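Putative iron-uptake ABC transport system,periplasmic iron-binding protein (Campylobacter jejuni, PDB 3E13) binds ferric iron as a periplasmic solute-binding protein and probably delivers it to an ABC transporter for uptake into the cell. Local coordinates at residues Val195-Thr198 against Tyr199-Gly202; Ser282-Val285 against Lys286-Thr290; Val135-Ser138 against Ala139-Tyr143; Arg180-Ala183 against Arg184-Phe187; Phe223-Gln226 against Asp227-Thr231. All blocks are in the same frame, centred on the assembly; numbering follows the deposited sequence.

Interaction 1 (Val195-Thr198 against Tyr199-Gly202). With FE (Fe (III) ion), chain B.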
loop_
_atom_site.group_PDB
_atom_site.type_symbol
_atom_site.label_atom_id
_atom_site.label_comp_id
_atom_site.label_asym_id
_atom_site.label_seq_id
_atom_site.Cartn_x
_atom_site.Cartn_y
_atom_site.Cartn_z
ATOM N N VAL A 195 2.533 0.103 -13.397
ATOM C CA VAL A 195 1.812 -0.425 -12.233
ATOM C C VAL A 195 2.100 0.482 -11.049
ATOM O O VAL A 195 3.271 0.676 -10.683
ATOM C CB VAL A 195 2.217 -1.872 -11.961
ATOM C CG1 VAL A 195 1.473 -2.393 -10.759
ATOM C CG2 VAL A 195 1.981 -2.776 -13.219
ATOM N N MET A 196 1.060 1.098 -10.484
ATOM C CA MET A 196 1.235 2.037 -9.390
ATOM C C MET A 196 -0.030 2.262 -8.538
ATOM O O MET A 196 -1.137 2.024 -8.995
ATOM C CB MET A 196 1.740 3.400 -9.914
ATOM C CG MET A 196 0.757 4.146 -10.833
ATOM S SD MET A 196 1.337 5.740 -11.460
ATOM C CE MET A 196 1.601 6.570 -9.962
ATOM N N ASN A 197 0.150 2.769 -7.322
ATOM C CA ASN A 197 -0.951 3.031 -6.414
ATOM C C ASN A 197 -1.576 4.393 -6.721
ATOM O O ASN A 197 -0.930 5.359 -7.180
ATOM C CB ASN A 197 -0.517 3.015 -4.949
ATOM C CG ASN A 197 -0.177 1.636 -4.424
ATOM O OD1 ASN A 197 -0.611 0.594 -4.971
ATOM N ND2 ASN A 197 0.588 1.609 -3.323
ATOM N N THR A 198 -2.877 4.464 -6.509
ATOM C CA THR A 198 -3.640 5.631 -6.852
ATOM C C THR A 198 -3.183 6.912 -6.167
ATOM O O THR A 198 -3.146 7.993 -6.792
ATOM C CB THR A 198 -5.118 5.423 -6.479
ATOM O OG1 THR A 198 -5.230 4.802 -5.171
ATOM C CG2 THR A 198 -5.862 4.512 -7.442
ATOM N N TYR A 199 -2.874 6.820 -4.873
ATOM C CA TYR A 199 -2.544 8.019 -4.098
ATOM C C TYR A 199 -1.326 8.744 -4.641
ATOM O O TYR A 199 -1.208 9.934 -4.522
ATOM C CB TYR A 199 -2.419 7.730 -2.590
ATOM C CG TYR A 199 -1.406 6.703 -2.270
ATOM C CD1 TYR A 199 -0.089 7.063 -2.064
ATOM C CD2 TYR A 199 -1.749 5.355 -2.239
ATOM C CE1 TYR A 199 0.859 6.119 -1.853
ATOM C CE2 TYR A 199 -0.792 4.391 -2.015
ATOM C CZ TYR A 199 0.496 4.774 -1.804
ATOM O OH TYR A 199 1.491 3.820 -1.606
ATOM N N TYR A 200 -0.398 8.007 -5.265
ATOM C CA TYR A 200 0.765 8.694 -5.842
ATOM C C TYR A 200 0.363 9.669 -6.936
ATOM O O TYR A 200 1.030 10.695 -7.106
ATOM C CB TYR A 200 1.818 7.717 -6.421
ATOM C CG TYR A 200 2.510 6.929 -5.313
ATOM C CD1 TYR A 200 3.301 7.568 -4.391
ATOM C CD2 TYR A 200 2.386 5.532 -5.222
ATOM C CE1 TYR A 200 3.941 6.855 -3.368
ATOM C CE2 TYR A 200 2.967 4.834 -4.209
ATOM C CZ TYR A 200 3.745 5.475 -3.289
ATOM O OH TYR A 200 4.362 4.820 -2.283
ATOM N N ILE A 201 -0.705 9.371 -7.695
ATOM C CA ILE A 201 -1.159 10.300 -8.736
ATOM C C ILE A 201 -1.613 11.603 -8.079
ATOM O O ILE A 201 -1.294 12.688 -8.553
ATOM C CB ILE A 201 -2.296 9.686 -9.622
ATOM C CG1 ILE A 201 -1.752 8.448 -10.321
ATOM C CG2 ILE A 201 -2.868 10.729 -10.583
ATOM C CD1 ILE A 201 -2.777 7.659 -11.059
ATOM N N GLY A 202 -2.320 11.502 -6.954
ATOM C CA GLY A 202 -2.648 12.677 -6.193
ATOM C C GLY A 202 -1.509 13.436 -5.591
ATOM O O GLY A 202 -1.501 14.662 -5.608
HETATM FE FE FE B . 3.364 4.095 -0.757
#
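N197 runs alongside the ring of Y199, both side chains pointing the same way, although only a single residue separates them at the strand-to-helix junction. N197 CB sits 3.3 Å from Y199 CE2. CG is anti to the carbonyl carbon (chi1 -71°), which carries the amide along the flank of the phenol. At the tip, ND2 donates to Y199 OH over 2.9 Å in a fairly straight bond, the acceptor lying almost in the amide plane; OD1 is turned to R104 in a weak hydrogen bond. Asparagine suits this place because it offers a neutral N-H to an oxygen that also holds iron, which may steady negative charge there. Y199 OH is 2.1 Å from the iron, with the metal in the plane of its ring, and Y200 OH is 2.0 Å from the same ion. The two phenols overlap on the way to it: Y199 CE1 lies 3.2 Å above the Y200 ring plane, over its centre. Behind them, M196, bent at chi3, brings its terminal methyl against the new helix, CE resting 3.7 Å from Y200 CB and 3.9 Å from I201 CG1. The first helical turn is tied by I201 N donating to T198 O. Consecutive tyrosines at a helix start, completed by H11, Y12 and Y143, make the iron site of this ferric-binding protein.

Interaction 2 (Ser282-Val285 against Lys286-Thr290)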
loop_
_atom_site.group_PDB
_atom_site.type_symbol
_atom_site.label_atom_id
_atom_site.label_comp_id
_atom_site.label_asym_id
_atom_site.label_seq_id
_atom_site.Cartn_x
_atom_site.Cartn_y
_atom_site.Cartn_z
ATOM N N SER A 282 -11.131 13.672 -0.723
ATOM C CA SER A 282 -10.580 14.915 -1.206
ATOM C C SER A 282 -10.934 15.027 -2.694
ATOM O O SER A 282 -11.280 14.034 -3.352
ATOM C CB SER A 282 -9.065 14.941 -1.052
ATOM O OG SER A 282 -8.491 13.931 -1.836
ATOM N N GLN A 283 -10.910 16.250 -3.210
ATOM C CA GLN A 283 -11.388 16.465 -4.580
ATOM C C GLN A 283 -10.529 15.740 -5.632
ATOM O O GLN A 283 -11.043 15.211 -6.610
ATOM C CB GLN A 283 -11.426 17.960 -4.932
ATOM C CG GLN A 283 -12.055 18.838 -3.901
ATOM C CD GLN A 283 -13.325 18.315 -3.303
ATOM O OE1 GLN A 283 -13.474 18.329 -2.029
ATOM N NE2 GLN A 283 -14.244 17.861 -4.119
ATOM N N THR A 284 -9.221 15.698 -5.404
ATOM C CA THR A 284 -8.309 14.949 -6.258
ATOM C C THR A 284 -8.679 13.478 -6.290
ATOM O O THR A 284 -8.679 12.830 -7.325
ATOM C CB THR A 284 -6.897 15.116 -5.713
ATOM O OG1 THR A 284 -6.475 16.478 -5.907
ATOM C CG2 THR A 284 -5.917 14.304 -6.442
ATOM N N VAL A 285 -8.982 12.927 -5.131
ATOM C CA VAL A 285 -9.317 11.510 -5.079
ATOM C C VAL A 285 -10.689 11.254 -5.765
ATOM O O VAL A 285 -10.873 10.265 -6.417
ATOM C CB VAL A 285 -9.324 11.008 -3.610
ATOM C CG1 VAL A 285 -9.813 9.614 -3.484
ATOM C CG2 VAL A 285 -7.895 11.116 -3.020
ATOM N N LYS A 286 -11.652 12.138 -5.606
ATOM C CA LYS A 286 -12.882 11.993 -6.345
ATOM C C LYS A 286 -12.652 11.962 -7.842
ATOM O O LYS A 286 -13.295 11.216 -8.565
ATOM C CB LYS A 286 -13.807 13.168 -6.022
ATOM C CG LYS A 286 -14.308 13.208 -4.583
ATOM C CD LYS A 286 -15.227 14.421 -4.342
ATOM C CE LYS A 286 -15.883 14.334 -2.942
ATOM N NZ LYS A 286 -16.490 12.965 -2.616
ATOM N N ASP A 287 -11.668 12.725 -8.284
ATOM C CA ASP A 287 -11.344 12.778 -9.734
ATOM C C ASP A 287 -10.710 11.493 -10.254
ATOM O O ASP A 287 -10.644 11.286 -11.482
ATOM C CB ASP A 287 -10.398 13.966 -9.997
ATOM C CG ASP A 287 -11.137 15.263 -10.258
ATOM O OD1 ASP A 287 -10.437 16.281 -10.310
ATOM O OD2 ASP A 287 -12.375 15.306 -10.402
ATOM N N PHE A 288 -10.209 10.631 -9.369
ATOM C CA PHE A 288 -9.719 9.306 -9.834
ATOM C C PHE A 288 -10.852 8.516 -10.483
ATOM O O PHE A 288 -10.624 7.724 -11.414
ATOM C CB PHE A 288 -9.156 8.446 -8.682
ATOM C CG PHE A 288 -7.914 8.991 -8.006
ATOM C CD1 PHE A 288 -7.077 9.933 -8.622
ATOM C CD2 PHE A 288 -7.610 8.555 -6.745
ATOM C CE1 PHE A 288 -5.971 10.432 -7.948
ATOM C CE2 PHE A 288 -6.492 9.020 -6.063
ATOM C CZ PHE A 288 -5.689 9.971 -6.657
ATOM N N GLY A 289 -12.079 8.740 -10.018
ATOM C CA GLY A 289 -13.271 8.106 -10.551
ATOM C C GLY A 289 -13.803 6.995 -9.661
ATOM O O GLY A 289 -13.159 6.586 -8.707
ATOM N N THR A 290 -15.005 6.516 -9.971
ATOM C CA THR A 290 -15.591 5.405 -9.237
ATOM C C THR A 290 -15.126 4.107 -9.926
ATOM O O THR A 290 -14.736 4.087 -11.122
ATOM C CB THR A 290 -17.117 5.484 -9.214
ATOM O OG1 THR A 290 -17.596 5.644 -10.549
ATOM C CG2 THR A 290 -17.566 6.713 -8.413
HETATM O O HOH W 1 -11.928 7.596 -6.432
#
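K286 N donates to S282 O over 3.0 Å, and this bond opens the short helix 283-288. D287 N follows with a bond to Q283 O, and F288 N reaches V285 O at 3.0 Å, a tighter, three-residue spacing that marks the approach of the helix end. S282 is the N-cap: its OG accepts a weak, 3.5 Å bond from V285 N, while its stronger partner is T267 O. A serine fits here because one small hydroxyl can serve the otherwise unmet first turn and a neighbouring carbonyl together. At the other end G289 leaves the helix with phi 104°, a value that only glycine adopts easily. A water then bridges the end of the helix, donating to V285 O at 2.9 Å and to G289 O at 2.8 Å. K286 carries its ammonium to a salt bridge with E280, its CD passing 3.6 Å from NE2 of Q283, which runs beside it. T284 turns its hydroxyl to N206. The apolar side belongs to F288, whose buried ring reaches T198 and I201 of helix 198-205. F288 sets its ring beside its own N (chi1 -65°), folding it back over the preceding turn. V285 CA makes a CH-pi contact with that ring, 4.0 Å from the centroid and 17° off its normal, and V285 CG2 meets CE2 of F288 at 4.0 Å.

Interaction 3 (Val135-Ser138 against Ala139-Tyr143). With FE (Fe (III) ion), chain B.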
loop_
_atom_site.group_PDB
_atom_site.type_symbol
_atom_site.label_atom_id
_atom_site.label_comp_id
_atom_site.label_asym_id
_atom_site.label_seq_id
_atom_site.Cartn_x
_atom_site.Cartn_y
_atom_site.Cartn_z
ATOM N N VAL A 135 6.195 -0.861 -17.056
ATOM C CA VAL A 135 7.152 -0.686 -15.969
ATOM C C VAL A 135 6.489 -1.024 -14.615
ATOM O O VAL A 135 5.311 -0.730 -14.388
ATOM C CB VAL A 135 7.787 0.745 -15.923
ATOM C CG1 VAL A 135 8.768 0.921 -17.092
ATOM C CG2 VAL A 135 6.731 1.833 -16.010
ATOM N N MET A 136 7.280 -1.613 -13.732
ATOM C CA MET A 136 6.863 -1.965 -12.404
ATOM C C MET A 136 8.097 -1.952 -11.551
ATOM O O MET A 136 9.174 -2.315 -12.014
ATOM C CB MET A 136 6.218 -3.346 -12.372
ATOM C CG MET A 136 5.587 -3.681 -11.015
ATOM S SD MET A 136 4.669 -5.249 -11.047
ATOM C CE MET A 136 5.916 -6.370 -10.533
ATOM N N ARG A 137 7.926 -1.554 -10.306
ATOM C CA ARG A 137 9.006 -1.601 -9.329
ATOM C C ARG A 137 9.387 -3.029 -8.947
ATOM O O ARG A 137 8.751 -4.023 -9.344
ATOM C CB ARG A 137 8.610 -0.837 -8.108
ATOM C CG ARG A 137 7.604 -1.501 -7.216
ATOM C CD ARG A 137 7.077 -0.619 -6.163
ATOM N NE ARG A 137 8.111 -0.143 -5.242
ATOM C CZ ARG A 137 7.970 0.874 -4.398
ATOM N NH1 ARG A 137 6.842 1.598 -4.352
ATOM N NH2 ARG A 137 8.958 1.207 -3.606
ATOM N N SER A 138 10.434 -3.114 -8.129
ATOM C CA SER A 138 10.963 -4.407 -7.730
ATOM C C SER A 138 9.906 -5.354 -7.207
ATOM O O SER A 138 8.975 -4.955 -6.529
ATOM C CB SER A 138 12.000 -4.219 -6.632
ATOM O OG SER A 138 12.632 -5.470 -6.350
ATOM N N ALA A 139 10.100 -6.623 -7.521
ATOM C CA ALA A 139 9.334 -7.714 -6.922
ATOM C C ALA A 139 9.472 -7.817 -5.415
ATOM O O ALA A 139 8.622 -8.419 -4.745
ATOM C CB ALA A 139 9.774 -9.047 -7.561
ATOM N N THR A 140 10.561 -7.292 -4.873
ATOM C CA THR A 140 10.740 -7.328 -3.426
ATOM C C THR A 140 9.934 -6.231 -2.686
ATOM O O THR A 140 9.868 -6.224 -1.457
ATOM C CB THR A 140 12.231 -7.174 -3.079
ATOM O OG1 THR A 140 12.676 -5.866 -3.405
ATOM C CG2 THR A 140 13.067 -8.116 -3.876
ATOM N N ALA A 141 9.308 -5.328 -3.434
ATOM C CA ALA A 141 8.485 -4.292 -2.807
ATOM C C ALA A 141 7.186 -4.872 -2.292
ATOM O O ALA A 141 6.583 -5.696 -3.005
ATOM C CB ALA A 141 8.147 -3.210 -3.795
ATOM N N PRO A 142 6.756 -4.460 -1.098
ATOM C CA PRO A 142 5.467 -4.935 -0.554
ATOM C C PRO A 142 4.319 -4.840 -1.554
ATOM O O PRO A 142 3.557 -5.799 -1.643
ATOM C CB PRO A 142 5.245 -4.061 0.671
ATOM C CG PRO A 142 6.685 -3.735 1.148
ATOM C CD PRO A 142 7.489 -3.628 -0.118
ATOM N N TYR A 143 4.187 -3.734 -2.264
ATOM C CA TYR A 143 3.055 -3.614 -3.219
ATOM C C TYR A 143 3.103 -4.697 -4.287
ATOM O O TYR A 143 2.080 -5.256 -4.635
ATOM C CB TYR A 143 2.968 -2.268 -3.906
ATOM C CG TYR A 143 3.091 -1.090 -2.952
ATOM C CD1 TYR A 143 2.580 -1.121 -1.643
ATOM C CD2 TYR A 143 3.666 0.085 -3.371
ATOM C CE1 TYR A 143 2.748 -0.053 -0.818
ATOM C CE2 TYR A 143 3.786 1.179 -2.546
ATOM C CZ TYR A 143 3.286 1.118 -1.271
ATOM O OH TYR A 143 3.498 2.142 -0.377
HETATM FE FE FE B . 3.364 4.095 -0.757
#
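R137 reaches across to A141 and Y143 with its long side chain. CG stands between the backbone N and the carbonyl carbon (chi1 74°), and a further bend at chi3 brings the far half of the chain round to the start of the next helix. NE comes to 3.4 Å from A141 CB, a methyl small enough to let the arginine pass close by, and NH1 ends 3.6 Å from CE2 of Y143. The guanidinium and the phenol ring stand almost perpendicular, at 84°, and meet obliquely rather than in a stack. NH1 also forms a salt bridge with D179, which anchors the arginine beside the iron site and could balance part of its charge. The ring it touches ends in Y143 OH, bound to the iron at 2.0 Å and sharing it with H11, Y12, Y199 and Y200.

S138 comes next and opens a type I beta turn that closes at A141. Its carbonyl O accepts from A141 N at 3.1 Å and takes another hydrogen bond from S144 OG in the helix beyond. A141 is the N-cap of helix 142-155, and P142, lacking an N-H, fits the first helical turn, where an N-H would have no acceptor within the helix; Y143 is thereby presented from the very beginning of the helix. With chi1 at -173°, the S138 hydroxyl points away from its own N-H, over toward T140, where the two hydroxyls share a hydrogen bond, S138 OG to T140 OG1, of 3.0 Å.

Interaction 4 (Arg180-Ala183 against Arg184-Phe187)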
loop_
_atom_site.group_PDB
_atom_site.type_symbol
_atom_site.label_atom_id
_atom_site.label_comp_id
_atom_site.label_asym_id
_atom_site.label_seq_id
_atom_site.Cartn_x
_atom_site.Cartn_y
_atom_site.Cartn_z
ATOM N N ARG A 180 6.465 6.453 -8.076
ATOM C CA ARG A 180 6.568 7.772 -8.685
ATOM C C ARG A 180 7.588 7.786 -9.824
ATOM O O ARG A 180 7.493 8.588 -10.762
ATOM C CB ARG A 180 6.900 8.812 -7.645
ATOM C CG ARG A 180 5.753 9.086 -6.701
ATOM C CD ARG A 180 6.091 9.960 -5.598
ATOM N NE ARG A 180 6.701 9.140 -4.586
ATOM C CZ ARG A 180 6.767 9.425 -3.307
ATOM N NH1 ARG A 180 6.236 10.539 -2.834
ATOM N NH2 ARG A 180 7.340 8.545 -2.493
ATOM N N ASP A 181 8.625 6.950 -9.697
ATOM C CA ASP A 181 9.599 6.799 -10.769
ATOM C C ASP A 181 9.024 6.088 -12.002
ATOM O O ASP A 181 9.259 6.509 -13.148
ATOM C CB ASP A 181 10.856 6.112 -10.203
ATOM C CG ASP A 181 11.404 6.843 -9.002
ATOM O OD1 ASP A 181 11.760 8.019 -9.170
ATOM O OD2 ASP A 181 11.495 6.345 -7.850
ATOM N N GLN A 182 8.232 5.035 -11.797
ATOM C CA GLN A 182 7.529 4.382 -12.870
ATOM C C GLN A 182 6.594 5.394 -13.535
ATOM O O GLN A 182 6.505 5.433 -14.745
ATOM C CB GLN A 182 6.727 3.175 -12.365
ATOM C CG GLN A 182 7.622 1.898 -12.228
ATOM C CD GLN A 182 8.290 1.800 -10.886
ATOM O OE1 GLN A 182 9.557 1.662 -10.737
ATOM N NE2 GLN A 182 7.494 1.856 -9.887
ATOM N N ALA A 183 5.946 6.242 -12.735
ATOM C CA ALA A 183 5.058 7.249 -13.311
ATOM C C ALA A 183 5.832 8.215 -14.223
ATOM O O ALA A 183 5.338 8.642 -15.274
ATOM C CB ALA A 183 4.384 8.054 -12.197
ATOM N N ARG A 184 7.014 8.602 -13.785
ATOM C CA ARG A 184 7.838 9.501 -14.596
ATOM C C ARG A 184 8.195 8.812 -15.909
ATOM O O ARG A 184 8.220 9.468 -16.967
ATOM C CB ARG A 184 9.115 9.924 -13.867
ATOM C CG ARG A 184 9.918 11.075 -14.561
ATOM C CD ARG A 184 11.373 11.148 -14.035
ATOM N NE ARG A 184 12.217 12.153 -14.706
ATOM C CZ ARG A 184 13.575 12.132 -14.753
ATOM N NH1 ARG A 184 14.288 11.155 -14.161
ATOM N NH2 ARG A 184 14.222 13.095 -15.413
ATOM N N GLN A 185 8.494 7.518 -15.871
ATOM C CA GLN A 185 8.785 6.799 -17.097
ATOM C C GLN A 185 7.626 6.868 -18.083
ATOM O O GLN A 185 7.834 7.028 -19.267
ATOM C CB GLN A 185 9.156 5.359 -16.827
ATOM C CG GLN A 185 10.502 5.190 -16.185
ATOM C CD GLN A 185 10.872 3.726 -15.929
ATOM O OE1 GLN A 185 11.753 3.135 -16.622
ATOM N NE2 GLN A 185 10.256 3.133 -14.925
ATOM N N VAL A 186 6.396 6.843 -17.597
ATOM C CA VAL A 186 5.220 7.021 -18.457
ATOM C C VAL A 186 5.046 8.442 -18.992
ATOM O O VAL A 186 4.786 8.644 -20.180
ATOM C CB VAL A 186 3.944 6.533 -17.692
ATOM C CG1 VAL A 186 2.619 6.903 -18.442
ATOM C CG2 VAL A 186 4.040 5.076 -17.507
ATOM N N PHE A 187 5.251 9.415 -18.108
ATOM C CA PHE A 187 5.287 10.817 -18.498
ATOM C C PHE A 187 6.305 11.046 -19.642
ATOM O O PHE A 187 6.000 11.737 -20.598
ATOM C CB PHE A 187 5.663 11.661 -17.293
ATOM C CG PHE A 187 6.016 13.063 -17.640
ATOM C CD1 PHE A 187 5.021 13.940 -18.015
ATOM C CD2 PHE A 187 7.327 13.511 -17.576
ATOM C CE1 PHE A 187 5.340 15.265 -18.336
ATOM C CE2 PHE A 187 7.642 14.801 -17.889
ATOM C CZ PHE A 187 6.646 15.674 -18.292
#
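Q182 and Q185 both start out beside their own backbone N, at chi1 -83° and -71°, and, three residues apart on the alpha helix 179-188, their side chains lie side by side along one flank of it, pointing the same way. Q182 then bends at chi2 while Q185 continues extended, leaving the amide planes steeply inclined to each other. The aliphatic part of Q185 packs on backbone of the turn before: Q185 CB is 3.4 Å from Q182 O, and Q185 CG is 3.5 Å from D181 O.

Regular i to i+4 bonds carry the turn. R184 N donates to R180 O, Q185 N to D181 O at 3.0 Å and V186 N to Q182 O at 3.2 Å. Residue types follow the sides of the helix. A183 is small enough for its buried place against M196, L204 and V215, V186 faces A194 of strand 193-197, and R180 lies against Y200, one of the iron ligands. The charged residues occupy the exposed side. D181 turns its carboxylate back to accept from G178 N, and its OD1 stays 6.4 Å from R184 NH1, too far for a salt bridge. The straightest bond of the set, 171° at the hydrogen, joins F187 N to A183 O over 2.9 Å.

Interaction 5 (Phe223-Gln226 against Asp227-Thr231)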
loop_
_atom_site.group_PDB
_atom_site.type_symbol
_atom_site.label_atom_id
_atom_site.label_comp_id
_atom_site.label_asym_id
_atom_site.label_seq_id
_atom_site.Cartn_x
_atom_site.Cartn_y
_atom_site.Cartn_z
ATOM N N PHE A 223 -8.549 1.264 -13.932
ATOM C CA PHE A 223 -8.876 0.406 -12.803
ATOM C C PHE A 223 -8.997 -1.037 -13.302
ATOM O O PHE A 223 -9.938 -1.353 -14.031
ATOM C CB PHE A 223 -10.191 0.876 -12.192
ATOM C CG PHE A 223 -10.067 2.198 -11.479
ATOM C CD1 PHE A 223 -10.598 3.348 -12.015
ATOM C CD2 PHE A 223 -9.440 2.261 -10.246
ATOM C CE1 PHE A 223 -10.443 4.564 -11.367
ATOM C CE2 PHE A 223 -9.310 3.477 -9.578
ATOM C CZ PHE A 223 -9.814 4.619 -10.163
ATOM N N PRO A 224 -8.035 -1.917 -13.016
ATOM C CA PRO A 224 -8.097 -3.227 -13.634
ATOM C C PRO A 224 -9.289 -4.060 -13.182
ATOM O O PRO A 224 -9.798 -3.930 -12.063
ATOM C CB PRO A 224 -6.745 -3.869 -13.262
ATOM C CG PRO A 224 -5.859 -2.670 -13.008
ATOM C CD PRO A 224 -6.779 -1.745 -12.276
ATOM N N ASN A 225 -9.685 -4.917 -14.091
ATOM C CA ASN A 225 -10.639 -5.999 -13.862
ATOM C C ASN A 225 -12.081 -5.555 -13.634
ATOM O O ASN A 225 -12.825 -6.218 -12.908
ATOM C CB ASN A 225 -10.139 -6.928 -12.749
ATOM C CG ASN A 225 -8.874 -7.696 -13.141
ATOM O OD1 ASN A 225 -7.821 -7.106 -13.275
ATOM N ND2 ASN A 225 -8.991 -9.031 -13.303
ATOM N N GLN A 226 -12.446 -4.417 -14.192
ATOM C CA GLN A 226 -13.800 -3.887 -14.044
ATOM C C GLN A 226 -14.854 -4.803 -14.626
ATOM O O GLN A 226 -16.004 -4.768 -14.167
ATOM C CB GLN A 226 -13.913 -2.497 -14.644
ATOM C CG GLN A 226 -13.116 -1.422 -13.936
ATOM C CD GLN A 226 -13.375 -1.381 -12.488
ATOM O OE1 GLN A 226 -14.476 -0.942 -12.078
ATOM N NE2 GLN A 226 -12.416 -1.885 -11.659
ATOM N N ASP A 227 -14.482 -5.615 -15.607
ATOM C CA ASP A 227 -15.464 -6.526 -16.222
ATOM C C ASP A 227 -15.681 -7.783 -15.400
ATOM O O ASP A 227 -16.547 -8.610 -15.748
ATOM C CB ASP A 227 -15.063 -6.912 -17.654
ATOM C CG ASP A 227 -14.871 -5.723 -18.570
ATOM O OD1 ASP A 227 -15.750 -4.862 -18.589
ATOM O OD2 ASP A 227 -13.845 -5.599 -19.303
ATOM N N ASN A 228 -14.920 -7.957 -14.304
ATOM C CA ASN A 228 -14.994 -9.195 -13.555
ATOM C C ASN A 228 -14.857 -8.902 -12.053
ATOM O O ASN A 228 -15.751 -8.291 -11.480
ATOM C CB ASN A 228 -14.034 -10.259 -14.132
ATOM C CG ASN A 228 -12.635 -9.719 -14.441
ATOM O OD1 ASN A 228 -12.296 -9.351 -15.603
ATOM N ND2 ASN A 228 -11.796 -9.763 -13.434
ATOM N N ARG A 229 -13.733 -9.264 -11.438
ATOM C CA ARG A 229 -13.610 -9.245 -9.989
ATOM C C ARG A 229 -13.330 -7.889 -9.347
ATOM O O ARG A 229 -13.525 -7.727 -8.134
ATOM C CB ARG A 229 -12.546 -10.268 -9.570
ATOM C CG ARG A 229 -11.103 -9.944 -9.923
ATOM C CD ARG A 229 -10.129 -10.851 -9.265
ATOM N NE ARG A 229 -8.721 -10.574 -9.523
ATOM C CZ ARG A 229 -7.926 -11.241 -10.319
ATOM N NH1 ARG A 229 -8.395 -12.218 -11.091
ATOM N NH2 ARG A 229 -6.626 -10.948 -10.333
ATOM N N GLY A 230 -12.909 -6.907 -10.148
ATOM C CA GLY A 230 -12.545 -5.586 -9.669
ATOM C C GLY A 230 -11.081 -5.452 -9.282
ATOM O O GLY A 230 -10.271 -6.404 -9.319
ATOM N N THR A 231 -10.764 -4.222 -8.903
ATOM C CA THR A 231 -9.396 -3.772 -8.752
ATOM C C THR A 231 -8.825 -4.197 -7.390
ATOM O O THR A 231 -9.501 -4.219 -6.357
ATOM C CB THR A 231 -9.446 -2.216 -8.912
ATOM O OG1 THR A 231 -9.762 -1.871 -10.289
ATOM C CG2 THR A 231 -8.089 -1.565 -8.530
#
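N225 and R229 lie side by side, their side chains pointing the same way. The amide of N225 sits over one face of the guanidinium, with ND2 3.8 Å above the centre of that group and the two planes tilted by 33°. Both belong to the loop joining strand 219-222 to strand 233-241, which reverses through a type I beta turn from N225 to N228. Each flat group is held by its far end: N225 OD1 accepts from Y122 N, and R229 NH1 makes a salt bridge with D155 of helix 142-155, so the loop is pinned to its surroundings on this side.

In the backbone, N225 O is gripped from opposite faces of its carbonyl plane, by N228 N at 3.1 Å and by G230 N at 2.8 Å. The backbone of N225 has a positive phi of 70°, which asparagine tolerates better than most residues, and G230 takes angles at which any side chain would strike the preceding carbonyl.

On the other side, T231 crosses P224 and F223. CG2 is anti to the backbone N, T231 CG2 lying 4.0 Å from P224 CD, and OG1 is left beside the backbone N. From there the hydroxyl meets the F223 ring at its edge, near the ring plane; F223 itself stacks on F291. Q226, bent at chi2, folds back toward P224 and T231, its OE1 accepting from K292 N and its NE2 donating weakly to P224 O at 3.3 Å. That same P224 O takes the shorter bond from T231 OG1, 2.7 Å long, with the donor tilted 16° from the carbonyl plane.

Overall arrangement
Along the chain the five contacts come in the order 3, 4, 1, 5, 2; each is local, closing a turn, a helix start or a helical stretch, and none nests within or crosses another. Interaction 3 leads from strand 134-135 into helix 142-155. Interaction 4 lies on helix 179-188, packed on interaction 3 through Q182 and on interaction 1 through R180 and A183. Interaction 1 passes from strand 193-197 into helix 198-205 and meets interaction 3 at the iron, where Y199, Y200 and Y143 converge. Interactions 5 and 2 pack against the start of that helix: F223 touches both T198 and the F288 backbone, and interaction 2 meets interaction 1 through F288 and through T284 against G202.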